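Local coordinates for protein salicylaldehyde dehydrogenase NahF (Pseudomonas putida, PDB 4JZ6) that probably catalyses the NAD+-dependent oxidation of salicylaldehyde to salicylate in the bacterial breakdown of naphthalene, at residues Glu138-Asp143 / Ser149-Gln154; Leu180-Thr185 / Glu482-Lys487; Ile176-Val181 / Gly472-Arg477; Lys71-Val76 / Gly209-Val214. All blocks are in the same frame, centred on the assembly; numbering follows the deposited sequence.

Contact 1 (Glu138-Asp143 / Ser149-Gln154). With EDO (1,2-ethanediol), chain H.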
loop_
_atom_site.group_PDB
_atom_site.type_symbol
_atom_site.label_atom_id
_atom_site.label_comp_id
_atom_site.label_asym_id
_atom_site.label_seq_id
_atom_site.Cartn_x
_atom_site.Cartn_y
_atom_site.Cartn_z
ATOM N N GLU A 138 -10.635 -16.134 4.425
ATOM C CA GLU A 138 -10.430 -17.109 5.486
ATOM C C GLU A 138 -11.641 -17.216 6.401
ATOM O O GLU A 138 -12.392 -16.261 6.562
ATOM C CB GLU A 138 -9.194 -16.741 6.311
ATOM C CG GLU A 138 -7.880 -16.727 5.536
ATOM C CD GLU A 138 -7.608 -15.399 4.843
ATOM O OE1 GLU A 138 -7.064 -15.427 3.720
ATOM O OE2 GLU A 138 -7.923 -14.331 5.418
ATOM N N THR A 139 -11.841 -18.391 6.984
ATOM C CA THR A 139 -12.781 -18.516 8.081
ATOM C C THR A 139 -11.948 -18.590 9.362
ATOM O O THR A 139 -11.064 -19.443 9.494
ATOM C CB THR A 139 -13.697 -19.745 7.936
ATOM O OG1 THR A 139 -12.907 -20.930 7.840
ATOM C CG2 THR A 139 -14.561 -19.622 6.695
ATOM N N ILE A 140 -12.223 -17.683 10.295
ATOM C CA ILE A 140 -11.320 -17.442 11.414
ATOM C C ILE A 140 -11.962 -17.755 12.765
ATOM O O ILE A 140 -13.112 -17.384 13.013
ATOM C CB ILE A 140 -10.846 -15.973 11.403
ATOM C CG1 ILE A 140 -10.345 -15.584 10.008
ATOM C CG2 ILE A 140 -9.774 -15.741 12.451
ATOM C CD1 ILE A 140 -9.930 -14.138 9.894
ATOM N N PRO A 141 -11.222 -18.456 13.639
ATOM C CA PRO A 141 -11.654 -18.716 15.016
ATOM C C PRO A 141 -12.064 -17.434 15.745
ATOM O O PRO A 141 -11.455 -16.385 15.530
ATOM C CB PRO A 141 -10.394 -19.294 15.668
ATOM C CG PRO A 141 -9.661 -19.941 14.549
ATOM C CD PRO A 141 -9.947 -19.125 13.322
ATOM N N THR A 142 -13.085 -17.529 16.593
ATOM C CA THR A 142 -13.526 -16.404 17.413
ATOM C C THR A 142 -13.975 -16.899 18.790
ATOM O O THR A 142 -14.495 -18.012 18.920
ATOM C CB THR A 142 -14.680 -15.616 16.737
ATOM O OG1 THR A 142 -15.204 -14.635 17.644
ATOM C CG2 THR A 142 -15.810 -16.555 16.313
ATOM N N ASP A 143 -13.767 -16.085 19.820
ATOM C CA ASP A 143 -14.198 -16.467 21.160
ATOM C C ASP A 143 -15.717 -16.372 21.273
ATOM O O ASP A 143 -16.340 -17.073 22.072
ATOM C CB ASP A 143 -13.536 -15.588 22.227
ATOM C CG ASP A 143 -12.038 -15.810 22.330
ATOM O OD1 ASP A 143 -11.589 -16.977 22.307
ATOM O OD2 ASP A 143 -11.308 -14.806 22.432
ATOM N N SER A 149 -16.810 -15.869 11.961
ATOM C CA SER A 149 -15.929 -14.773 11.584
ATOM C C SER A 149 -15.137 -15.186 10.355
ATOM O O SER A 149 -14.600 -16.293 10.299
ATOM C CB SER A 149 -14.992 -14.384 12.725
ATOM O OG SER A 149 -14.164 -13.302 12.339
ATOM N N MET A 150 -15.067 -14.300 9.370
ATOM C CA MET A 150 -14.428 -14.638 8.113
ATOM C C MET A 150 -13.930 -13.398 7.392
ATOM O O MET A 150 -14.333 -12.280 7.713
ATOM C CB MET A 150 -15.411 -15.381 7.208
ATOM C CG MET A 150 -16.530 -14.492 6.674
ATOM S SD MET A 150 -17.864 -15.405 5.871
ATOM C CE MET A 150 -18.664 -16.186 7.276
ATOM N N THR A 151 -13.046 -13.605 6.420
ATOM C CA THR A 151 -12.632 -12.540 5.522
ATOM C C THR A 151 -13.096 -12.848 4.114
ATOM O O THR A 151 -13.126 -14.006 3.701
ATOM C CB THR A 151 -11.122 -12.378 5.481
ATOM O OG1 THR A 151 -10.524 -13.617 5.079
ATOM C CG2 THR A 151 -10.605 -11.976 6.844
ATOM N N LEU A 152 -13.464 -11.804 3.382
ATOM C CA LEU A 152 -13.856 -11.954 1.989
ATOM C C LEU A 152 -12.925 -11.124 1.121
ATOM O O LEU A 152 -12.495 -10.037 1.523
ATOM C CB LEU A 152 -15.298 -11.487 1.778
ATOM C CG LEU A 152 -16.414 -12.153 2.584
ATOM C CD1 LEU A 152 -17.775 -11.606 2.164
ATOM C CD2 LEU A 152 -16.366 -13.654 2.402
ATOM N N ARG A 153 -12.596 -11.642 -0.059
ATOM C CA ARG A 153 -11.894 -10.842 -1.055
ATOM C C ARG A 153 -12.817 -10.534 -2.223
ATOM O O ARG A 153 -13.201 -11.423 -2.980
ATOM C CB ARG A 153 -10.609 -11.524 -1.506
ATOM C CG ARG A 153 -9.548 -11.537 -0.419
ATOM C CD ARG A 153 -8.176 -11.811 -0.982
ATOM N NE ARG A 153 -7.142 -11.656 0.033
ATOM C CZ ARG A 153 -6.592 -10.491 0.363
ATOM N NH1 ARG A 153 -6.980 -9.366 -0.240
ATOM N NH2 ARG A 153 -5.654 -10.452 1.301
ATOM N N GLN A 154 -13.179 -9.259 -2.342
ATOM C CA GLN A 154 -14.178 -8.808 -3.309
ATOM C C GLN A 154 -13.554 -7.840 -4.304
ATOM O O GLN A 154 -12.429 -7.385 -4.097
ATOM C CB GLN A 154 -15.323 -8.117 -2.572
ATOM C CG GLN A 154 -16.062 -9.004 -1.593
ATOM C CD GLN A 154 -17.126 -8.234 -0.838
ATOM O OE1 GLN A 154 -16.816 -7.300 -0.096
ATOM N NE2 GLN A 154 -18.394 -8.601 -1.046
HETATM C C1 EDO H . -17.688 -4.260 -3.363
HETATM O O1 EDO H . -17.387 -5.543 -3.929
HETATM C C2 EDO H . -17.916 -4.384 -1.858
HETATM O O2 EDO H . -16.683 -4.677 -1.187
HETATM O O HOH W 1 -15.710 -18.768 12.621
HETATM O O HOH W 2 -12.366 -13.815 14.437
#
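Thr-151 turns its hydroxyl toward Glu-138, whose side chain crosses it obliquely and folds back so that OE2 approaches OG1 at 2.7 Å. The hydroxyl meets this oxygen from above the carboxylate plane, 65° out of it, and OG1 also accepts the backbone N of Glu-138 at 2.6 Å. With chi1 at 58°, OG1 of Thr-151 lies between its own backbone N and carbonyl carbon, facing both partners; CG2, on the other branch, touches Ile-140 CD1 at 3.8 Å, the two side chains crossing at about a right angle. Replacement of Thr-151 by valine would probably leave the carboxylate of Glu-138 without its donor and the backbone N without its closest acceptor.

The backbone frame is an antiparallel hairpin, in which Thr-151 N binds Glu-138 O at 2.7 Å and Ile-140 N binds Ser-149 O at 2.8 Å. Ser-149 OG accepts from Trp-488 and donates to a water held by Pro-141 O. Gln-460 of the second subunit reaches Pro-141 O, and Glu-458 of that subunit bonds Thr-142 OG1. With strand 485-491, the hairpin forms the protruding oligomerisation element of the aldehyde dehydrogenase fold; one hydroxyl, donor and acceptor at once, adds side-chain bonds to the backbone ones holding its short outer strand.

Contact 2 (Leu180-Thr185 / Glu482-Lys487)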
loop_
_atom_site.group_PDB
_atom_site.type_symbol
_atom_site.label_atom_id
_atom_site.label_comp_id
_atom_site.label_asym_id
_atom_site.label_seq_id
_atom_site.Cartn_x
_atom_site.Cartn_y
_atom_site.Cartn_z
ATOM N N LEU A 180 -8.717 -7.497 -13.981
ATOM C CA LEU A 180 -9.886 -8.173 -14.546
ATOM C C LEU A 180 -10.311 -9.409 -13.743
ATOM O O LEU A 180 -11.466 -9.511 -13.324
ATOM C CB LEU A 180 -9.674 -8.532 -16.019
ATOM C CG LEU A 180 -9.637 -7.351 -16.995
ATOM C CD1 LEU A 180 -9.982 -7.795 -18.411
ATOM C CD2 LEU A 180 -10.560 -6.241 -16.530
ATOM N N VAL A 181 -9.386 -10.337 -13.521
ATOM C CA VAL A 181 -9.722 -11.559 -12.798
ATOM C C VAL A 181 -10.185 -11.275 -11.362
ATOM O O VAL A 181 -10.886 -12.084 -10.754
ATOM C CB VAL A 181 -8.559 -12.575 -12.799
ATOM C CG1 VAL A 181 -7.401 -12.081 -11.939
ATOM C CG2 VAL A 181 -9.049 -13.942 -12.345
ATOM N N CYS A 182 -9.812 -10.116 -10.829
ATOM C CA CYS A 182 -10.255 -9.721 -9.495
ATOM C C CYS A 182 -11.620 -9.029 -9.535
ATOM O O CYS A 182 -12.133 -8.560 -8.515
ATOM C CB CYS A 182 -9.197 -8.857 -8.808
ATOM S SG CYS A 182 -7.729 -9.808 -8.301
ATOM N N GLY A 183 -12.206 -8.984 -10.725
ATOM C CA GLY A 183 -13.563 -8.498 -10.896
ATOM C C GLY A 183 -13.636 -7.001 -11.092
ATOM O O GLY A 183 -14.710 -6.407 -11.004
ATOM N N ASN A 184 -12.490 -6.382 -11.356
ATOM C CA ASN A 184 -12.456 -4.940 -11.569
ATOM C C ASN A 184 -12.520 -4.582 -13.043
ATOM O O ASN A 184 -12.290 -5.433 -13.907
ATOM C CB ASN A 184 -11.208 -4.339 -10.937
ATOM C CG ASN A 184 -11.063 -4.727 -9.488
ATOM O OD1 ASN A 184 -11.747 -4.185 -8.625
ATOM N ND2 ASN A 184 -10.184 -5.681 -9.212
ATOM N N THR A 185 -12.854 -3.325 -13.319
ATOM C CA THR A 185 -12.777 -2.783 -14.669
ATOM C C THR A 185 -11.635 -1.781 -14.667
ATOM O O THR A 185 -11.234 -1.301 -13.603
ATOM C CB THR A 185 -14.087 -2.104 -15.092
ATOM O OG1 THR A 185 -14.240 -0.869 -14.385
ATOM C CG2 THR A 185 -15.267 -3.007 -14.792
ATOM N N GLU A 482 -3.737 -6.469 -4.238
ATOM C CA GLU A 482 -3.654 -5.172 -4.894
ATOM C C GLU A 482 -4.975 -4.773 -5.530
ATOM O O GLU A 482 -5.284 -3.588 -5.647
ATOM C CB GLU A 482 -2.562 -5.189 -5.956
ATOM C CG GLU A 482 -1.217 -5.565 -5.416
ATOM C CD GLU A 482 -0.601 -4.449 -4.606
ATOM O OE1 GLU A 482 -1.173 -3.333 -4.605
ATOM O OE2 GLU A 482 0.457 -4.687 -3.980
ATOM N N PHE A 483 -5.754 -5.765 -5.943
ATOM C CA PHE A 483 -6.979 -5.489 -6.680
ATOM C C PHE A 483 -8.190 -6.152 -6.043
ATOM O O PHE A 483 -9.133 -6.534 -6.736
ATOM C CB PHE A 483 -6.832 -5.922 -8.137
ATOM C CG PHE A 483 -5.628 -5.339 -8.816
ATOM C CD1 PHE A 483 -5.504 -3.966 -8.975
ATOM C CD2 PHE A 483 -4.615 -6.162 -9.290
ATOM C CE1 PHE A 483 -4.393 -3.426 -9.595
ATOM C CE2 PHE A 483 -3.501 -5.627 -9.916
ATOM C CZ PHE A 483 -3.389 -4.258 -10.066
ATOM N N THR A 484 -8.159 -6.286 -4.722
ATOM C CA THR A 484 -9.310 -6.793 -3.993
ATOM C C THR A 484 -9.592 -5.960 -2.760
ATOM O O THR A 484 -8.692 -5.322 -2.203
ATOM C CB THR A 484 -9.137 -8.271 -3.559
ATOM O OG1 THR A 484 -7.970 -8.412 -2.730
ATOM C CG2 THR A 484 -9.028 -9.182 -4.782
ATOM N N GLU A 485 -10.856 -5.950 -2.355
ATOM C CA GLU A 485 -11.223 -5.448 -1.043
ATOM C C GLU A 485 -11.153 -6.628 -0.100
ATOM O O GLU A 485 -11.699 -7.694 -0.402
ATOM C CB GLU A 485 -12.649 -4.885 -1.033
ATOM C CG GLU A 485 -12.872 -3.648 -1.884
ATOM C CD GLU A 485 -12.038 -2.457 -1.432
ATOM O OE1 GLU A 485 -11.370 -2.542 -0.372
ATOM O OE2 GLU A 485 -12.057 -1.429 -2.148
ATOM N N LEU A 486 -10.463 -6.454 1.022
ATOM C CA LEU A 486 -10.468 -7.460 2.075
ATOM C C LEU A 486 -11.471 -7.029 3.132
ATOM O O LEU A 486 -11.310 -5.991 3.767
ATOM C CB LEU A 486 -9.078 -7.635 2.692
ATOM C CG LEU A 486 -9.002 -8.638 3.847
ATOM C CD1 LEU A 486 -9.252 -10.053 3.354
ATOM C CD2 LEU A 486 -7.661 -8.544 4.552
ATOM N N LYS A 487 -12.515 -7.825 3.306
ATOM C CA LYS A 487 -13.584 -7.475 4.225
ATOM C C LYS A 487 -13.672 -8.479 5.369
ATOM O O LYS A 487 -13.657 -9.690 5.151
ATOM C CB LYS A 487 -14.913 -7.401 3.477
ATOM C CG LYS A 487 -16.109 -7.150 4.374
ATOM C CD LYS A 487 -17.396 -7.153 3.569
ATOM C CE LYS A 487 -17.490 -5.936 2.653
ATOM N NZ LYS A 487 -18.692 -5.997 1.763
#
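The side-chain amide of Asn-184 and the CB of Cys-182 converge on one backbone oxygen, that of Phe-483. ND2 of Asn-184 donates to Phe-483 O at 2.8 Å, with an N-H...O angle of 158°; the oxygen lies close to the amide plane, while the donor is tilted from the plane of the carbonyl. CB of Cys-182 comes to 3.1 Å from the same oxygen and to 3.8 Å from CB of Phe-483, which makes this the tight side of the contact. The asparagine torsion, CG anti to the carbonyl carbon at chi1 -53°, brings the amide across the phenylalanine side chain at about a right angle, amide and ring planes 62° apart.

Residues 180-185 end helix 170-181 in a Schellman motif: Gly-183, at positive phi, sends its N back to Leu-180 O at 2.8 Å, Asn-184 N bonds back to Pro-179 O, and the chain then turns toward strand 186-189 of the Rossmann-like NAD-binding domain typical of aldehyde dehydrogenases. Asn-184 ND2 also bonds Pro-179 O, while OD1 accepts from the backbone N atoms of Val-156 and Gly-157. With an alanine here, Phe-483 O would probably lose its donor and those two amides their shared acceptor.

Packing is sparser around SG of Cys-182, whose nearest neighbour across the contact is CG2 of Thr-484, at 3.8 Å. Past that point residues 485-487 run on as a strand away from the helix end, Glu-485 being partly exposed, and Lys-487 reaches carbonyl oxygens of Gly-440 and Ile-443 on the second subunit.

Contact 3 (Ile176-Val181 / Gly472-Arg477). With EDO (1,2-ethanediol), chain K.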
loop_
_atom_site.group_PDB
_atom_site.type_symbol
_atom_site.label_atom_id
_atom_site.label_comp_id
_atom_site.label_asym_id
_atom_site.label_seq_id
_atom_site.Cartn_x
_atom_site.Cartn_y
_atom_site.Cartn_z
ATOM N N ILE A 176 -3.837 -5.322 -16.794
ATOM C CA ILE A 176 -5.200 -5.580 -17.239
ATOM C C ILE A 176 -5.675 -6.921 -16.702
ATOM O O ILE A 176 -6.692 -6.996 -16.010
ATOM C CB ILE A 176 -5.288 -5.600 -18.778
ATOM C CG1 ILE A 176 -4.859 -4.246 -19.344
ATOM C CG2 ILE A 176 -6.692 -5.968 -19.236
ATOM C CD1 ILE A 176 -4.768 -4.209 -20.847
ATOM N N ALA A 177 -4.919 -7.969 -17.017
ATOM C CA ALA A 177 -5.283 -9.336 -16.650
ATOM C C ALA A 177 -5.642 -9.458 -15.184
ATOM O O ALA A 177 -6.693 -9.998 -14.835
ATOM C CB ALA A 177 -4.153 -10.299 -16.984
ATOM N N TYR A 178 -4.763 -8.951 -14.329
ATOM C CA TYR A 178 -4.956 -9.096 -12.891
ATOM C C TYR A 178 -6.166 -8.317 -12.360
ATOM O O TYR A 178 -7.013 -8.900 -11.679
ATOM C CB TYR A 178 -3.668 -8.780 -12.129
ATOM C CG TYR A 178 -2.581 -9.816 -12.336
ATOM C CD1 TYR A 178 -2.849 -11.176 -12.189
ATOM C CD2 TYR A 178 -1.286 -9.436 -12.681
ATOM C CE1 TYR A 178 -1.849 -12.126 -12.370
ATOM C CE2 TYR A 178 -0.282 -10.379 -12.865
ATOM C CZ TYR A 178 -0.567 -11.719 -12.708
ATOM O OH TYR A 178 0.432 -12.651 -12.900
ATOM N N PRO A 179 -6.274 -7.012 -12.683
ATOM C CA PRO A 179 -7.487 -6.328 -12.215
ATOM C C PRO A 179 -8.772 -6.953 -12.771
ATOM O O PRO A 179 -9.798 -6.948 -12.089
ATOM C CB PRO A 179 -7.309 -4.904 -12.747
ATOM C CG PRO A 179 -5.819 -4.726 -12.833
ATOM C CD PRO A 179 -5.320 -6.067 -13.300
ATOM N N LEU A 180 -8.717 -7.497 -13.981
ATOM C CA LEU A 180 -9.886 -8.173 -14.546
ATOM C C LEU A 180 -10.311 -9.409 -13.743
ATOM O O LEU A 180 -11.466 -9.511 -13.324
ATOM C CB LEU A 180 -9.674 -8.532 -16.019
ATOM C CG LEU A 180 -9.637 -7.351 -16.995
ATOM C CD1 LEU A 180 -9.982 -7.795 -18.411
ATOM C CD2 LEU A 180 -10.560 -6.241 -16.530
ATOM N N VAL A 181 -9.386 -10.337 -13.521
ATOM C CA VAL A 181 -9.722 -11.559 -12.798
ATOM C C VAL A 181 -10.185 -11.275 -11.362
ATOM O O VAL A 181 -10.886 -12.084 -10.754
ATOM C CB VAL A 181 -8.559 -12.575 -12.799
ATOM C CG1 VAL A 181 -7.401 -12.081 -11.939
ATOM C CG2 VAL A 181 -9.049 -13.942 -12.345
ATOM N N GLY A 472 4.084 -2.240 -3.460
ATOM C CA GLY A 472 3.043 -3.012 -4.109
ATOM C C GLY A 472 3.670 -4.078 -4.977
ATOM O O GLY A 472 4.896 -4.186 -5.041
ATOM N N ARG A 473 2.846 -4.863 -5.662
ATOM C CA ARG A 473 3.381 -6.008 -6.384
ATOM C C ARG A 473 2.464 -6.540 -7.496
ATOM O O ARG A 473 1.267 -6.745 -7.285
ATOM C CB ARG A 473 3.709 -7.124 -5.384
ATOM C CG ARG A 473 5.032 -7.823 -5.640
ATOM C CD ARG A 473 6.049 -7.558 -4.532
ATOM N NE ARG A 473 6.554 -6.189 -4.545
ATOM C CZ ARG A 473 7.600 -5.761 -3.840
ATOM N NH1 ARG A 473 7.976 -4.492 -3.917
ATOM N NH2 ARG A 473 8.277 -6.596 -3.065
ATOM N N PHE A 474 3.035 -6.752 -8.680
ATOM C CA PHE A 474 2.356 -7.508 -9.731
ATOM C C PHE A 474 2.810 -8.968 -9.654
ATOM O O PHE A 474 3.796 -9.276 -8.976
ATOM C CB PHE A 474 2.671 -6.942 -11.119
ATOM C CG PHE A 474 1.829 -5.762 -11.514
ATOM C CD1 PHE A 474 0.469 -5.906 -11.744
ATOM C CD2 PHE A 474 2.405 -4.511 -11.692
ATOM C CE1 PHE A 474 -0.308 -4.815 -12.129
ATOM C CE2 PHE A 474 1.637 -3.422 -12.070
ATOM C CZ PHE A 474 0.275 -3.575 -12.289
ATOM N N ASP A 475 2.084 -9.856 -10.336
ATOM C CA ASP A 475 2.404 -11.295 -10.400
ATOM C C ASP A 475 2.342 -12.021 -9.053
ATOM O O ASP A 475 2.248 -11.392 -7.995
ATOM C CB ASP A 475 3.761 -11.530 -11.064
ATOM C CG ASP A 475 3.817 -10.981 -12.461
ATOM O OD1 ASP A 475 2.842 -11.194 -13.211
ATOM O OD2 ASP A 475 4.828 -10.328 -12.805
ATOM N N GLY A 476 2.389 -13.351 -9.100
ATOM C CA GLY A 476 2.327 -14.160 -7.893
ATOM C C GLY A 476 1.000 -14.038 -7.166
ATOM O O GLY A 476 0.062 -13.420 -7.665
ATOM N N ARG A 477 0.908 -14.625 -5.982
ATOM C CA ARG A 477 -0.313 -14.504 -5.205
ATOM C C ARG A 477 -0.460 -13.087 -4.648
ATOM O O ARG A 477 -1.571 -12.630 -4.379
ATOM C CB ARG A 477 -0.336 -15.523 -4.072
ATOM C CG ARG A 477 -0.339 -16.979 -4.511
ATOM C CD ARG A 477 -0.265 -17.883 -3.278
ATOM N NE ARG A 477 -0.350 -19.311 -3.583
ATOM C CZ ARG A 477 -0.122 -20.271 -2.690
ATOM N NH1 ARG A 477 0.213 -19.949 -1.445
ATOM N NH2 ARG A 477 -0.219 -21.550 -3.038
HETATM C C1 EDO K . 5.118 -5.089 -1.078
HETATM O O1 EDO K . 5.147 -3.655 -0.988
HETATM C C2 EDO K . 3.678 -5.584 -1.195
HETATM O O2 EDO K . 3.598 -6.994 -0.941
HETATM O O HOH W 3 -0.322 -14.363 -10.319
#
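Tyr-178 projects from helix 170-181, a helix of the Rossmann-like NAD-binding domain of the aldehyde dehydrogenase fold, onto the loop between strand 470-471 and helix 479-482.

The polar part is a single hydrogen bond. The phenol OH of Tyr-178 donates to Asp-475 OD1 at 2.8 Å, using the anti lone pair of that oxygen. OD1 sits at the edge of the tyrosine ring, near its plane, and also lies 3.2 Å from ring carbon CE2; ring and carboxylate planes are 75° apart. Although CB of Asp-475 heads away from the helix, CG stands anti to the carbonyl carbon (chi1 -59°), and this torsion swings OD1 back toward the phenol. The second carboxylate oxygen, OD2, is taken by Asn-457 ND2, leaving both oxygens of this buried group engaged and its rotation fixed from two directions. A water donates to Gly-476 O and, weakly, to Tyr-178 OH.

The apolar part is a touch between two aromatic rings. CD1 of Phe-474 comes to 4.1 Å from CD2 of Tyr-178, the tyrosine carbon lying at the edge of the phenylalanine ring. Val-479 packs against both side chains.

The loop lies close to the predicted active site: the side chain of Phe-474 is about 3 Å from that of Glu-267, and the side chain of Asp-475 is about 6 Å from a bound salicylaldehyde. At the loop's start, the backbone N of Gly-472 donates at 3.0 Å to O1 of an ethanediol, probably from the crystallisation liquor, whose C1 rests over one face of the Arg-473 guanidinium.

Contact 4 (Lys71-Val76 / Gly209-Val214)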
loop_
_atom_site.group_PDB
_atom_site.type_symbol
_atom_site.label_atom_id
_atom_site.label_comp_id
_atom_site.label_asym_id
_atom_site.label_seq_id
_atom_site.Cartn_x
_atom_site.Cartn_y
_atom_site.Cartn_z
ATOM N N LYS A 71 -20.770 -2.431 -12.495
ATOM C CA LYS A 71 -22.048 -2.801 -11.871
ATOM C C LYS A 71 -22.458 -4.254 -12.121
ATOM O O LYS A 71 -23.075 -4.892 -11.260
ATOM C CB LYS A 71 -23.173 -1.882 -12.352
ATOM C CG LYS A 71 -23.083 -0.445 -11.883
ATOM C CD LYS A 71 -24.290 0.342 -12.385
ATOM C CE LYS A 71 -24.175 1.832 -12.086
ATOM N NZ LYS A 71 -25.337 2.594 -12.633
ATOM N N THR A 72 -22.128 -4.765 -13.302
ATOM C CA THR A 72 -22.424 -6.151 -13.642
ATOM C C THR A 72 -21.159 -7.000 -13.608
ATOM O O THR A 72 -21.203 -8.180 -13.246
ATOM C CB THR A 72 -23.063 -6.273 -15.041
ATOM O OG1 THR A 72 -22.358 -5.429 -15.955
ATOM C CG2 THR A 72 -24.510 -5.847 -15.003
ATOM N N TRP A 73 -20.033 -6.400 -13.984
ATOM C CA TRP A 73 -18.782 -7.143 -14.087
ATOM C C TRP A 73 -18.321 -7.695 -12.731
ATOM O O TRP A 73 -17.697 -8.759 -12.665
ATOM C CB TRP A 73 -17.684 -6.295 -14.745
ATOM C CG TRP A 73 -16.340 -6.986 -14.776
ATOM C CD1 TRP A 73 -15.228 -6.656 -14.055
ATOM C CD2 TRP A 73 -15.987 -8.143 -15.549
ATOM N NE1 TRP A 73 -14.202 -7.531 -14.335
ATOM C CE2 TRP A 73 -14.641 -8.452 -15.248
ATOM C CE3 TRP A 73 -16.672 -8.942 -16.469
ATOM C CZ2 TRP A 73 -13.975 -9.526 -15.834
ATOM C CZ3 TRP A 73 -16.002 -10.007 -17.054
ATOM C CH2 TRP A 73 -14.670 -10.288 -16.733
ATOM N N LYS A 74 -18.641 -6.986 -11.651
ATOM C CA LYS A 74 -18.194 -7.406 -10.323
ATOM C C LYS A 74 -18.856 -8.713 -9.904
ATOM O O LYS A 74 -18.335 -9.442 -9.057
ATOM C CB LYS A 74 -18.478 -6.322 -9.283
ATOM C CG LYS A 74 -19.961 -6.099 -9.014
ATOM C CD LYS A 74 -20.190 -4.864 -8.160
ATOM C CE LYS A 74 -21.663 -4.513 -8.080
ATOM N NZ LYS A 74 -22.463 -5.572 -7.399
ATOM N N ASP A 75 -19.999 -9.014 -10.515
ATOM C CA ASP A 75 -20.767 -10.201 -10.150
ATOM C C ASP A 75 -20.573 -11.390 -11.092
ATOM O O ASP A 75 -21.136 -12.457 -10.860
ATOM C CB ASP A 75 -22.248 -9.853 -10.020
ATOM C CG ASP A 75 -22.523 -8.926 -8.853
ATOM O OD1 ASP A 75 -21.960 -9.164 -7.759
ATOM O OD2 ASP A 75 -23.290 -7.957 -9.032
ATOM N N VAL A 76 -19.776 -11.215 -12.142
ATOM C CA VAL A 76 -19.435 -12.324 -13.036
ATOM C C VAL A 76 -18.663 -13.401 -12.274
ATOM O O VAL A 76 -17.737 -13.093 -11.522
ATOM C CB VAL A 76 -18.599 -11.843 -14.247
ATOM C CG1 VAL A 76 -18.033 -13.027 -15.025
ATOM C CG2 VAL A 76 -19.435 -10.962 -15.146
ATOM N N GLY A 209 -13.724 -11.315 -26.088
ATOM C CA GLY A 209 -15.133 -11.191 -25.776
ATOM C C GLY A 209 -15.458 -10.551 -24.441
ATOM O O GLY A 209 -16.540 -10.776 -23.894
ATOM N N LEU A 210 -14.534 -9.752 -23.918
ATOM C CA LEU A 210 -14.768 -9.035 -22.667
ATOM C C LEU A 210 -15.951 -8.091 -22.808
ATOM O O LEU A 210 -16.090 -7.411 -23.826
ATOM C CB LEU A 210 -13.525 -8.244 -22.248
ATOM C CG LEU A 210 -12.528 -8.915 -21.294
ATOM C CD1 LEU A 210 -13.228 -9.327 -20.010
ATOM C CD2 LEU A 210 -11.836 -10.111 -21.935
ATOM N N PRO A 211 -16.821 -8.060 -21.790
ATOM C CA PRO A 211 -17.995 -7.179 -21.794
ATOM C C PRO A 211 -17.617 -5.716 -22.013
ATOM O O PRO A 211 -16.515 -5.296 -21.654
ATOM C CB PRO A 211 -18.582 -7.381 -20.396
ATOM C CG PRO A 211 -18.160 -8.770 -20.014
ATOM C CD PRO A 211 -16.798 -8.957 -20.619
ATOM N N ALA A 212 -18.522 -4.951 -22.609
ATOM C CA ALA A 212 -18.245 -3.555 -22.917
ATOM C C ALA A 212 -17.969 -2.753 -21.652
ATOM O O ALA A 212 -18.701 -2.860 -20.667
ATOM C CB ALA A 212 -19.403 -2.941 -23.702
ATOM N N GLY A 213 -16.904 -1.956 -21.685
ATOM C CA GLY A 213 -16.602 -1.039 -20.601
ATOM C C GLY A 213 -15.735 -1.656 -19.528
ATOM O O GLY A 213 -15.352 -0.989 -18.567
ATOM N N VAL A 214 -15.424 -2.934 -19.680
ATOM C CA VAL A 214 -14.565 -3.594 -18.711
ATOM C C VAL A 214 -13.113 -3.151 -18.908
ATOM O O VAL A 214 -12.377 -2.965 -17.941
ATOM C CB VAL A 214 -14.702 -5.123 -18.773
ATOM C CG1 VAL A 214 -13.813 -5.772 -17.738
ATOM C CG2 VAL A 214 -16.143 -5.523 -18.531
#
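The indole of Trp-73 carries the methyl CG1 of Val-214 over one face, 3.7 Å from the centroid of the five-membered ring and only 9° off its normal, a well-centred CH-pi contact. The second methyl of Val-214, CG2, lies 4.0 Å from Trp-73 CD2, so both branches bear on the ring system. Farther along the indole, the six-membered ring meets two more aliphatic groups: CD1 of Leu-210 approaches Trp-73 CH2 at 3.7 Å, and CD of Pro-211 stands 3.8 Å from Trp-73 CZ3, the proline and tryptophan side chains crossing at about a right angle.

Trp-73 reaches them because its CG is anti to the backbone N (chi1 176°), carrying the indole out from the end of helix 56-73. No hydrogen bond crosses between the two segments; the indole NE1 makes a weak one to Asn-184 O. Leu-84 of helix 78-94 also packs on Trp-73, and Leu-180 of helix 170-181 on Val-214.

In the 209-214 segment, a type II turn from Pro-211 to Val-214 presents proline and valine together. The arrangement is apolar packing within the Rossmann-like NAD-binding domain, joining a helix end to the alpha-to-beta connection between helix 195-208 and strand 215-218.

How the contacts relate
From the N terminus, the chain first passes residues 71-76, which contact 4 joins to 209-214 across 132 intervening residues. Nested inside that loop is contact 1, a short hairpin closed over five residues. Contacts 2 and 3 both start from the end of helix 170-181, sharing Leu-180 and Val-181, and close nearly 300 residues later; each therefore crosses contact 4. Their centres lie about 9 Å apart, and Phe-483 CZ of contact 2 packs on Pro-179 CG of contact 3. Leu-180 also meets Leu-210 of contact 4. Strands 148-154 and 485-491 pair in one sheet, linking contacts 1 and 2 and thereby the hairpin at the second subunit to the NAD-binding domain.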